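Local atomic coordinates of uncharacterized protein BAD_0989 (Bifidobacterium adolescentis ATCC 15703, PDB entry 3CYM), a protein that is uncharacterised but, as a ribonuclease D-like protein with HRDC-type domains, probably binds nucleic acid and acts as a 3'-5' exonuclease. Residues A26-C31 with W84-R89; I123-L128 with T181-E186; A196-D201 with R417-S422. All blocks are in the same frame, centred on the assembly; numbering follows the deposited sequence.

Contact 1 (A26-C31 with W84-R89); sequences AFRDYC and WNDFNR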
loop_
_atom_site.group_PDB
_atom_site.type_symbol
_atom_site.label_atom_id
_atom_site.label_comp_id
_atom_site.label_asym_id
_atom_site.label_seq_id
_atom_site.Cartn_x
_atom_site.Cartn_y
_atom_site.Cartn_z
ATOM N N ALA A 26 -14.581 0.275 27.027
ATOM C CA ALA A 26 -15.266 0.553 25.758
ATOM C C ALA A 26 -14.902 -0.461 24.675
ATOM O O ALA A 26 -15.721 -0.765 23.806
ATOM C CB ALA A 26 -14.980 1.967 25.289
ATOM N N PHE A 27 -13.673 -0.976 24.752
ATOM C CA PHE A 27 -13.192 -2.064 23.897
ATOM C C PHE A 27 -13.886 -3.405 24.182
ATOM O O PHE A 27 -14.310 -4.097 23.248
ATOM C CB PHE A 27 -11.668 -2.210 24.038
ATOM C CG PHE A 27 -11.088 -3.348 23.243
ATOM C CD1 PHE A 27 -10.826 -3.198 21.883
ATOM C CD2 PHE A 27 -10.797 -4.572 23.856
ATOM C CE1 PHE A 27 -10.294 -4.245 21.142
ATOM C CE2 PHE A 27 -10.272 -5.633 23.121
ATOM C CZ PHE A 27 -10.014 -5.470 21.758
ATOM N N ARG A 28 -13.982 -3.773 25.465
ATOM C CA ARG A 28 -14.658 -5.002 25.872
ATOM C C ARG A 28 -16.147 -4.933 25.536
ATOM O O ARG A 28 -16.767 -5.959 25.276
ATOM C CB ARG A 28 -14.492 -5.294 27.372
ATOM C CG ARG A 28 -13.069 -5.223 27.936
ATOM C CD ARG A 28 -12.189 -6.432 27.607
ATOM N NE ARG A 28 -12.200 -7.462 28.653
ATOM C CZ ARG A 28 -12.719 -8.687 28.515
ATOM N NH1 ARG A 28 -13.285 -9.061 27.372
ATOM N NH2 ARG A 28 -12.673 -9.547 29.529
ATOM N N ASP A 29 -16.709 -3.726 25.549
ATOM C CA ASP A 29 -18.117 -3.530 25.200
ATOM C C ASP A 29 -18.373 -3.737 23.710
ATOM O O ASP A 29 -19.343 -4.402 23.331
ATOM C CB ASP A 29 -18.618 -2.140 25.621
ATOM C CG ASP A 29 -20.089 -1.916 25.266
ATOM O OD1 ASP A 29 -20.928 -2.788 25.595
ATOM O OD2 ASP A 29 -20.410 -0.874 24.655
ATOM N N TYR A 30 -17.509 -3.163 22.875
ATOM C CA TYR A 30 -17.640 -3.308 21.426
ATOM C C TYR A 30 -17.417 -4.743 20.981
ATOM O O TYR A 30 -18.132 -5.226 20.121
ATOM C CB TYR A 30 -16.713 -2.355 20.660
ATOM C CG TYR A 30 -17.036 -2.291 19.181
ATOM C CD1 TYR A 30 -18.239 -1.755 18.739
ATOM C CD2 TYR A 30 -16.142 -2.778 18.224
ATOM C CE1 TYR A 30 -18.549 -1.692 17.384
ATOM C CE2 TYR A 30 -16.448 -2.714 16.862
ATOM C CZ TYR A 30 -17.654 -2.177 16.455
ATOM O OH TYR A 30 -17.975 -2.123 15.119
ATOM N N CYS A 31 -16.445 -5.421 21.587
ATOM C CA CYS A 31 -16.211 -6.845 21.325
ATOM C C CYS A 31 -17.430 -7.721 21.606
ATOM O O CYS A 31 -17.744 -8.610 20.818
ATOM C CB CYS A 31 -15.006 -7.347 22.116
ATOM S SG CYS A 31 -13.423 -6.799 21.439
ATOM N N TRP A 84 -6.155 -7.944 21.686
ATOM C CA TRP A 84 -6.763 -8.037 20.358
ATOM C C TRP A 84 -7.282 -9.444 20.043
ATOM O O TRP A 84 -7.988 -9.641 19.050
ATOM C CB TRP A 84 -5.817 -7.519 19.256
ATOM C CG TRP A 84 -5.864 -6.013 19.095
ATOM C CD1 TRP A 84 -4.909 -5.114 19.486
ATOM C CD2 TRP A 84 -6.933 -5.238 18.525
ATOM N NE1 TRP A 84 -5.313 -3.833 19.189
ATOM C CE2 TRP A 84 -6.551 -3.878 18.599
ATOM C CE3 TRP A 84 -8.175 -5.562 17.952
ATOM C CZ2 TRP A 84 -7.366 -2.837 18.120
ATOM C CZ3 TRP A 84 -8.987 -4.528 17.480
ATOM C CH2 TRP A 84 -8.574 -3.179 17.568
ATOM N N ASN A 85 -6.932 -10.404 20.905
ATOM C CA ASN A 85 -7.417 -11.775 20.778
ATOM C C ASN A 85 -8.886 -11.883 21.196
ATOM O O ASN A 85 -9.589 -12.796 20.773
ATOM C CB ASN A 85 -6.542 -12.750 21.580
ATOM C CG ASN A 85 -5.240 -13.124 20.861
ATOM O OD1 ASN A 85 -4.872 -14.298 20.811
ATOM N ND2 ASN A 85 -4.535 -12.130 20.318
ATOM N N ASP A 86 -9.343 -10.935 22.017
ATOM C CA ASP A 86 -10.757 -10.831 22.383
ATOM C C ASP A 86 -11.569 -10.506 21.139
ATOM O O ASP A 86 -12.662 -11.035 20.947
ATOM C CB ASP A 86 -10.987 -9.726 23.415
ATOM C CG ASP A 86 -10.259 -9.969 24.722
ATOM O OD1 ASP A 86 -9.842 -11.119 24.987
ATOM O OD2 ASP A 86 -10.109 -8.994 25.488
ATOM N N PHE A 87 -11.009 -9.632 20.306
ATOM C CA PHE A 87 -11.590 -9.238 19.032
ATOM C C PHE A 87 -11.778 -10.418 18.078
ATOM O O PHE A 87 -12.844 -10.577 17.500
ATOM C CB PHE A 87 -10.722 -8.157 18.374
ATOM C CG PHE A 87 -11.342 -7.551 17.165
ATOM C CD1 PHE A 87 -12.142 -6.433 17.279
ATOM C CD2 PHE A 87 -11.141 -8.109 15.906
ATOM C CE1 PHE A 87 -12.726 -5.882 16.161
ATOM C CE2 PHE A 87 -11.732 -7.566 14.786
ATOM C CZ PHE A 87 -12.532 -6.461 14.914
ATOM N N ASN A 88 -10.736 -11.229 17.916
ATOM C CA ASN A 88 -10.767 -12.410 17.055
ATOM C C ASN A 88 -11.808 -13.439 17.477
ATOM O O ASN A 88 -12.459 -14.072 16.633
ATOM C CB ASN A 88 -9.398 -13.088 17.054
ATOM C CG ASN A 88 -8.326 -12.233 16.447
ATOM O OD1 ASN A 88 -8.551 -11.539 15.451
ATOM N ND2 ASN A 88 -7.137 -12.287 17.030
ATOM N N ARG A 89 -11.938 -13.611 18.789
ATOM C CA ARG A 89 -12.895 -14.548 19.367
ATOM C C ARG A 89 -14.315 -14.034 19.192
ATOM O O ARG A 89 -15.235 -14.812 18.933
ATOM C CB ARG A 89 -12.565 -14.808 20.842
ATOM C CG ARG A 89 -11.208 -15.518 21.029
ATOM C CD ARG A 89 -10.967 -16.040 22.437
ATOM N NE ARG A 89 -11.030 -14.989 23.446
ATOM C CZ ARG A 89 -11.998 -14.874 24.349
ATOM N NH1 ARG A 89 -12.988 -15.758 24.382
ATOM N NH2 ARG A 89 -11.969 -13.876 25.223
#
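The carboxylate of Asp-86 is shared between two arginines. Its OD2 lies over one face of the Arg-28 guanidinium, 3.7 Å from NH1, so this long salt bridge works through charge alone, with no N-H aimed at the oxygen. Its OD1 takes a weak bond of 3.5 Å from Arg-89 NH2, one turn further along the same helix, at the edge of that second guanidinium. The acid thus probably eases the repulsion between two like charges at the exposed border of the contact.

Deeper in, the contact is aromatic. Phe-27 holds its CG anti to the backbone N (chi1 177°), which carries the ring across to the partner helix. There its CE1 edge meets the face of the six-membered ring of Trp-84, a T-shaped pair with centroids 5.3 Å apart and planes at 79°. Asp-86 OD2 also lies near the plane of the Phe-27 ring, at the CE2 edge. Cys-31 puts SG over one face of that ring, offset toward the rim, and 3.9 Å from Phe-87 CA.

The two helical segments run nearly parallel, their axes 13° apart and 9.8 Å at closest approach. Helices 24-35 and 84-91 pack together on the mixed sheet of the RNase H-like exonuclease fold: Phe-27 and Trp-84 both rest on Leu-72 of strand 68-72, while Tyr-30 and Phe-87 meet Phe-62 of strand 57-65.

Contact 2 (I123-L128 with T181-E186); sequences IAARLL and TKMRAE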
loop_
_atom_site.group_PDB
_atom_site.type_symbol
_atom_site.label_atom_id
_atom_site.label_comp_id
_atom_site.label_asym_id
_atom_site.label_seq_id
_atom_site.Cartn_x
_atom_site.Cartn_y
_atom_site.Cartn_z
ATOM N N ILE A 123 -10.847 -5.618 -5.479
ATOM C CA ILE A 123 -10.576 -6.756 -6.358
ATOM C C ILE A 123 -11.809 -7.163 -7.177
ATOM O O ILE A 123 -11.723 -7.340 -8.401
ATOM C CB ILE A 123 -9.976 -7.943 -5.564
ATOM C CG1 ILE A 123 -8.548 -7.598 -5.117
ATOM C CG2 ILE A 123 -10.008 -9.225 -6.384
ATOM C CD1 ILE A 123 -7.843 -8.689 -4.330
ATOM N N ALA A 124 -12.952 -7.276 -6.499
ATOM C CA ALA A 124 -14.241 -7.549 -7.139
ATOM C C ALA A 124 -14.635 -6.505 -8.190
ATOM O O ALA A 124 -15.086 -6.864 -9.272
ATOM C CB ALA A 124 -15.331 -7.683 -6.091
ATOM N N ALA A 125 -14.441 -5.224 -7.890
ATOM C CA ALA A 125 -14.752 -4.156 -8.857
ATOM C C ALA A 125 -13.942 -4.253 -10.151
ATOM O O ALA A 125 -14.483 -4.037 -11.231
ATOM C CB ALA A 125 -14.572 -2.786 -8.221
ATOM N N ARG A 126 -12.660 -4.592 -10.022
ATOM C CA ARG A 126 -11.730 -4.760 -11.150
ATOM C C ARG A 126 -12.133 -5.927 -12.042
ATOM O O ARG A 126 -12.187 -5.811 -13.266
ATOM C CB ARG A 126 -10.311 -5.054 -10.647
ATOM C CG ARG A 126 -9.756 -4.120 -9.610
ATOM C CD ARG A 126 -9.212 -2.875 -10.222
ATOM N NE ARG A 126 -7.890 -3.030 -10.822
ATOM C CZ ARG A 126 -7.653 -3.046 -12.131
ATOM N NH1 ARG A 126 -6.411 -3.188 -12.576
ATOM N NH2 ARG A 126 -8.647 -2.931 -12.998
ATOM N N LEU A 127 -12.398 -7.075 -11.414
ATOM C CA LEU A 127 -12.881 -8.270 -12.138
ATOM C C LEU A 127 -14.167 -7.977 -12.911
ATOM O O LEU A 127 -14.326 -8.426 -14.043
ATOM C CB LEU A 127 -13.105 -9.445 -11.187
ATOM C CG LEU A 127 -11.884 -10.216 -10.669
ATOM C CD1 LEU A 127 -12.298 -10.963 -9.428
ATOM C CD2 LEU A 127 -11.340 -11.182 -11.705
ATOM N N LEU A 128 -15.054 -7.199 -12.291
ATOM C CA LEU A 128 -16.300 -6.714 -12.894
ATOM C C LEU A 128 -16.080 -5.712 -14.026
ATOM O O LEU A 128 -17.007 -5.394 -14.771
ATOM C CB LEU A 128 -17.170 -6.063 -11.815
ATOM C CG LEU A 128 -18.393 -6.796 -11.255
ATOM C CD1 LEU A 128 -18.338 -8.291 -11.524
ATOM C CD2 LEU A 128 -18.530 -6.516 -9.762
ATOM N N THR A 181 -22.817 -7.358 -0.814
ATOM C CA THR A 181 -24.083 -7.985 -1.219
ATOM C C THR A 181 -24.387 -7.772 -2.710
ATOM O O THR A 181 -24.560 -8.747 -3.440
ATOM C CB THR A 181 -25.267 -7.504 -0.330
ATOM O OG1 THR A 181 -24.951 -7.731 1.050
ATOM C CG2 THR A 181 -26.548 -8.249 -0.664
ATOM N N LYS A 182 -24.419 -6.507 -3.143
ATOM C CA LYS A 182 -24.605 -6.136 -4.556
ATOM C C LYS A 182 -23.519 -6.699 -5.471
ATOM O O LYS A 182 -23.818 -7.166 -6.568
ATOM C CB LYS A 182 -24.633 -4.608 -4.727
ATOM C CG LYS A 182 -25.900 -3.922 -4.241
ATOM C CD LYS A 182 -27.048 -4.029 -5.243
ATOM C CE LYS A 182 -28.313 -3.327 -4.735
ATOM N NZ LYS A 182 -28.969 -4.072 -3.623
ATOM N N MET A 183 -22.267 -6.641 -5.018
ATOM C CA MET A 183 -21.132 -7.064 -5.837
ATOM C C MET A 183 -21.018 -8.587 -5.975
ATOM O O MET A 183 -20.539 -9.072 -6.995
ATOM C CB MET A 183 -19.814 -6.457 -5.329
ATOM C CG MET A 183 -19.744 -4.914 -5.368
ATOM S SD MET A 183 -18.140 -4.292 -4.820
ATOM C CE MET A 183 -17.273 -4.615 -6.305
ATOM N N ARG A 184 -21.464 -9.328 -4.958
ATOM C CA ARG A 184 -21.575 -10.792 -5.043
ATOM C C ARG A 184 -22.618 -11.210 -6.062
ATOM O O ARG A 184 -22.370 -12.109 -6.869
ATOM C CB ARG A 184 -21.924 -11.413 -3.688
ATOM C CG ARG A 184 -20.726 -11.708 -2.835
ATOM C CD ARG A 184 -21.097 -12.372 -1.526
ATOM N NE ARG A 184 -19.983 -12.283 -0.580
ATOM C CZ ARG A 184 -19.034 -13.206 -0.435
ATOM N NH1 ARG A 184 -19.066 -14.317 -1.155
ATOM N NH2 ARG A 184 -18.057 -13.021 0.445
ATOM N N ALA A 185 -23.776 -10.552 -6.015
ATOM C CA ALA A 185 -24.875 -10.803 -6.950
ATOM C C ALA A 185 -24.446 -10.561 -8.390
ATOM O O ALA A 185 -24.759 -11.360 -9.267
ATOM C CB ALA A 185 -26.103 -9.950 -6.594
ATOM N N GLU A 186 -23.703 -9.478 -8.611
ATOM C CA GLU A 186 -23.155 -9.137 -9.925
ATOM C C GLU A 186 -22.029 -10.067 -10.399
ATOM O O GLU A 186 -21.981 -10.421 -11.582
ATOM C CB GLU A 186 -22.690 -7.678 -9.939
ATOM C CG GLU A 186 -22.290 -7.128 -11.317
ATOM C CD GLU A 186 -23.399 -7.221 -12.365
ATOM O OE1 GLU A 186 -23.085 -7.527 -13.537
ATOM O OE2 GLU A 186 -24.579 -6.987 -12.027
#
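Residues 123-128 and 181-186 run in the same general direction, with the CA atoms of Ala-124 and Met-183 7.0 Å apart and those of Leu-128 and Glu-186 7.9 Å apart. This is helix-to-helix packing inside the 3'-5' exonuclease fold, with no hydrogen bond between the two segments.

Met-183 does most of the work. Its chain leaves the helix extended through chi2 and then bends at chi3 (78°), which lays the terminal methyl against the alanine surface opposite. There CE touches Ala-124 CB at 3.6 Å and Ala-125 CB at 3.8 Å; two such small side chains let the methyl come close to the helix backbone itself. Leu-128 adds CD2 as a further apolar neighbour of the same methyl.

Leu-128 also leans on the aliphatic part of Glu-186, CG to CG at 3.9 Å. The bend at chi2 (57°) turns the glutamate's carboxylate off toward Arg-189 and Gln-190, both weak partners, while the CG methylene stays on Leu-128. An alanine replacing Leu-128 would be likely to leave a gap beside Glu-186 CG and to take one apolar neighbour from the methionine methyl.

Phe-119 from strand 117-120 and Phe-142 from helix 135-143 also pack on Met-183. The tightest approach is to the main chain, where Met-183 CE lies 3.3 Å from Ala-125 N.

Contact 3 (A196-D201 with R417-S422); sequences AQEEFD and RDWQVS. With GOL (glycerol), chain D.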
loop_
_atom_site.group_PDB
_atom_site.type_symbol
_atom_site.label_atom_id
_atom_site.label_comp_id
_atom_site.label_asym_id
_atom_site.label_seq_id
_atom_site.Cartn_x
_atom_site.Cartn_y
_atom_site.Cartn_z
ATOM N N ALA A 196 -13.267 -14.399 -8.290
ATOM C CA ALA A 196 -13.278 -13.516 -7.121
ATOM C C ALA A 196 -12.766 -14.224 -5.868
ATOM O O ALA A 196 -11.785 -13.775 -5.266
ATOM C CB ALA A 196 -14.663 -12.944 -6.893
ATOM N N GLN A 197 -13.398 -15.345 -5.517
ATOM C CA GLN A 197 -12.990 -16.133 -4.354
ATOM C C GLN A 197 -11.494 -16.500 -4.334
ATOM O O GLN A 197 -10.835 -16.321 -3.302
ATOM C CB GLN A 197 -13.876 -17.378 -4.204
ATOM C CG GLN A 197 -13.801 -18.054 -2.833
ATOM C CD GLN A 197 -13.851 -17.054 -1.680
ATOM O OE1 GLN A 197 -14.781 -16.251 -1.571
ATOM N NE2 GLN A 197 -12.848 -17.105 -0.816
ATOM N N GLU A 198 -10.963 -16.967 -5.470
ATOM C CA GLU A 198 -9.523 -17.281 -5.618
ATOM C C GLU A 198 -8.621 -16.058 -5.427
ATOM O O GLU A 198 -7.498 -16.170 -4.912
ATOM C CB GLU A 198 -9.234 -17.884 -6.996
ATOM C CG GLU A 198 -9.645 -19.334 -7.177
ATOM C CD GLU A 198 -9.073 -19.959 -8.446
ATOM O OE1 GLU A 198 -9.770 -20.793 -9.063
ATOM O OE2 GLU A 198 -7.930 -19.626 -8.828
ATOM N N GLU A 199 -9.106 -14.896 -5.863
ATOM C CA GLU A 199 -8.361 -13.662 -5.712
ATOM C C GLU A 199 -8.384 -13.189 -4.270
ATOM O O GLU A 199 -7.432 -12.554 -3.819
ATOM C CB GLU A 199 -8.890 -12.573 -6.643
ATOM C CG GLU A 199 -8.621 -12.799 -8.119
ATOM C CD GLU A 199 -7.151 -12.937 -8.435
ATOM O OE1 GLU A 199 -6.745 -14.050 -8.835
ATOM O OE2 GLU A 199 -6.403 -11.945 -8.280
ATOM N N PHE A 200 -9.459 -13.514 -3.548
ATOM C CA PHE A 200 -9.566 -13.181 -2.122
ATOM C C PHE A 200 -8.646 -14.074 -1.281
ATOM O O PHE A 200 -7.883 -13.586 -0.424
ATOM C CB PHE A 200 -11.004 -13.334 -1.617
ATOM C CG PHE A 200 -12.017 -12.519 -2.369
ATOM C CD1 PHE A 200 -11.670 -11.327 -3.002
ATOM C CD2 PHE A 200 -13.346 -12.937 -2.410
ATOM C CE1 PHE A 200 -12.620 -10.593 -3.686
ATOM C CE2 PHE A 200 -14.301 -12.207 -3.081
ATOM C CZ PHE A 200 -13.948 -11.031 -3.717
ATOM N N ASP A 201 -8.741 -15.383 -1.525
ATOM C CA ASP A 201 -7.856 -16.377 -0.925
ATOM C C ASP A 201 -6.379 -15.979 -1.008
ATOM O O ASP A 201 -5.663 -16.036 -0.013
ATOM C CB ASP A 201 -8.041 -17.726 -1.622
ATOM C CG ASP A 201 -9.349 -18.409 -1.264
ATOM O OD1 ASP A 201 -10.030 -17.975 -0.313
ATOM O OD2 ASP A 201 -9.686 -19.401 -1.939
ATOM N N ARG A 417 -2.987 -17.459 -10.402
ATOM C CA ARG A 417 -4.015 -18.301 -9.816
ATOM C C ARG A 417 -4.486 -19.351 -10.801
ATOM O O ARG A 417 -4.296 -19.202 -12.012
ATOM C CB ARG A 417 -5.181 -17.440 -9.327
ATOM C CG ARG A 417 -5.021 -16.960 -7.898
ATOM C CD ARG A 417 -3.810 -16.063 -7.725
ATOM N NE ARG A 417 -4.137 -14.687 -8.072
ATOM C CZ ARG A 417 -3.263 -13.774 -8.480
ATOM N NH1 ARG A 417 -3.687 -12.550 -8.755
ATOM N NH2 ARG A 417 -1.981 -14.071 -8.625
ATOM N N ASP A 418 -5.080 -20.416 -10.269
ATOM C CA ASP A 418 -5.600 -21.511 -11.080
ATOM C C ASP A 418 -6.571 -21.048 -12.162
ATOM O O ASP A 418 -6.504 -21.538 -13.282
ATOM C CB ASP A 418 -6.271 -22.572 -10.202
ATOM C CG ASP A 418 -5.308 -23.229 -9.227
ATOM O OD1 ASP A 418 -4.079 -23.004 -9.327
ATOM O OD2 ASP A 418 -5.795 -23.983 -8.356
ATOM N N TRP A 419 -7.456 -20.103 -11.840
ATOM C CA TRP A 419 -8.418 -19.604 -12.829
ATOM C C TRP A 419 -7.743 -18.843 -13.973
ATOM O O TRP A 419 -8.210 -18.896 -15.109
ATOM C CB TRP A 419 -9.522 -18.751 -12.188
ATOM C CG TRP A 419 -9.097 -17.388 -11.680
ATOM C CD1 TRP A 419 -8.654 -17.086 -10.425
ATOM C CD2 TRP A 419 -9.104 -16.150 -12.408
ATOM N NE1 TRP A 419 -8.373 -15.744 -10.324
ATOM C CE2 TRP A 419 -8.652 -15.141 -11.523
ATOM C CE3 TRP A 419 -9.451 -15.792 -13.719
ATOM C CZ2 TRP A 419 -8.517 -13.799 -11.912
ATOM C CZ3 TRP A 419 -9.328 -14.456 -14.102
ATOM C CH2 TRP A 419 -8.861 -13.479 -13.202
ATOM N N GLN A 420 -6.642 -18.162 -13.658
ATOM C CA GLN A 420 -5.907 -17.372 -14.632
ATOM C C GLN A 420 -5.189 -18.294 -15.590
ATOM O O GLN A 420 -5.253 -18.093 -16.789
ATOM C CB GLN A 420 -4.919 -16.433 -13.948
ATOM C CG GLN A 420 -5.574 -15.493 -12.972
ATOM C CD GLN A 420 -4.632 -14.482 -12.407
ATOM O OE1 GLN A 420 -3.542 -14.816 -11.946
ATOM N NE2 GLN A 420 -5.040 -13.226 -12.439
ATOM N N VAL A 421 -4.549 -19.323 -15.040
ATOM C CA VAL A 421 -3.883 -20.387 -15.802
ATOM C C VAL A 421 -4.855 -21.170 -16.702
ATOM O O VAL A 421 -4.588 -21.366 -17.882
ATOM C CB VAL A 421 -3.112 -21.345 -14.850
ATOM C CG1 VAL A 421 -2.498 -22.506 -15.611
ATOM C CG2 VAL A 421 -2.031 -20.586 -14.104
ATOM N N SER A 422 -5.984 -21.596 -16.146
ATOM C CA SER A 422 -7.021 -22.285 -16.912
ATOM C C SER A 422 -7.624 -21.459 -18.048
ATOM O O SER A 422 -7.956 -22.000 -19.094
ATOM C CB SER A 422 -8.133 -22.744 -15.980
ATOM O OG SER A 422 -7.633 -23.690 -15.054
HETATM C C1 GOL D . -2.138 -9.888 -10.202
HETATM O O1 GOL D . -1.427 -11.109 -10.220
HETATM C C2 GOL D . -3.361 -10.022 -11.101
HETATM O O2 GOL D . -3.190 -9.167 -12.203
HETATM C C3 GOL D . -4.627 -9.642 -10.338
HETATM O O3 GOL D . -5.702 -10.446 -10.778
HETATM O O HOH W 1 -5.454 -20.221 -7.345
#
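The N-terminal end of helix 418-433, in the HRDC-like C-terminal domain, is fastened to helix 193-207 by two consecutive glutamates. Glu-199 bridges two side chains of that end. Arg-417 grips it side-on with two nitrogens: NE reaches OE1 at 2.8 Å, and NH1 reaches the syn lone pair of OE2 in an almost straight bond (174°) lying in the guanidinium plane. Trp-419 NE1 supplies a second donor to OE1, also at 2.8 Å, from the opposite face of the carboxylate and with the indole nearly perpendicular to it. With three donors on a buried carboxylate, Glu-199 probably stays ionised.

Glu-198, extended beyond CG, accepts from the backbone N of Trp-419 at OE2 (3.1 Å). The same oxygen receives a water 2.9 Å away that accepts in turn from Asp-418 N, so the acid serves one N-H of the first turn directly and another through water. Arg-417 is the N-cap, and its own N binds Gln-420 OE1 at 3.1 Å, tying the helix start to its first turn; that oxygen also lies over the guanidinium face. A glycerol, probably from the crystallisation liquor, takes a bond from Arg-417 NH1 through O1.

The axes of the two helical segments come within 10.3 Å, their directions 131° apart. Trp-419 stacks on Trp-195 of helix 193-207 and also touches Leu-127, so helix 121-127 packs against this junction as well.

Contacts 2 and 3 are neighbours, their centres 14 Å apart, and helix 121-127 joins them: Ile-123 CG2 packs 3.5 Å from Glu-199 CB, and Leu-127 CD2 lies 3.7 Å from Trp-419 CH2. That helix therefore uses one side for helix 176-190 and another for the junction with the C-terminal domain. Contact 1 stands apart, its nearest atoms about 17 Å from contact 2 and about 16 Å from contact 3. None of the three supplies a ligand to the sodium site of Asp-44, Glu-46 and Asp-172; contacts 1 and 2 instead pack helices of the exonuclease fold that holds this site, while contact 3 attaches the C-terminal domain.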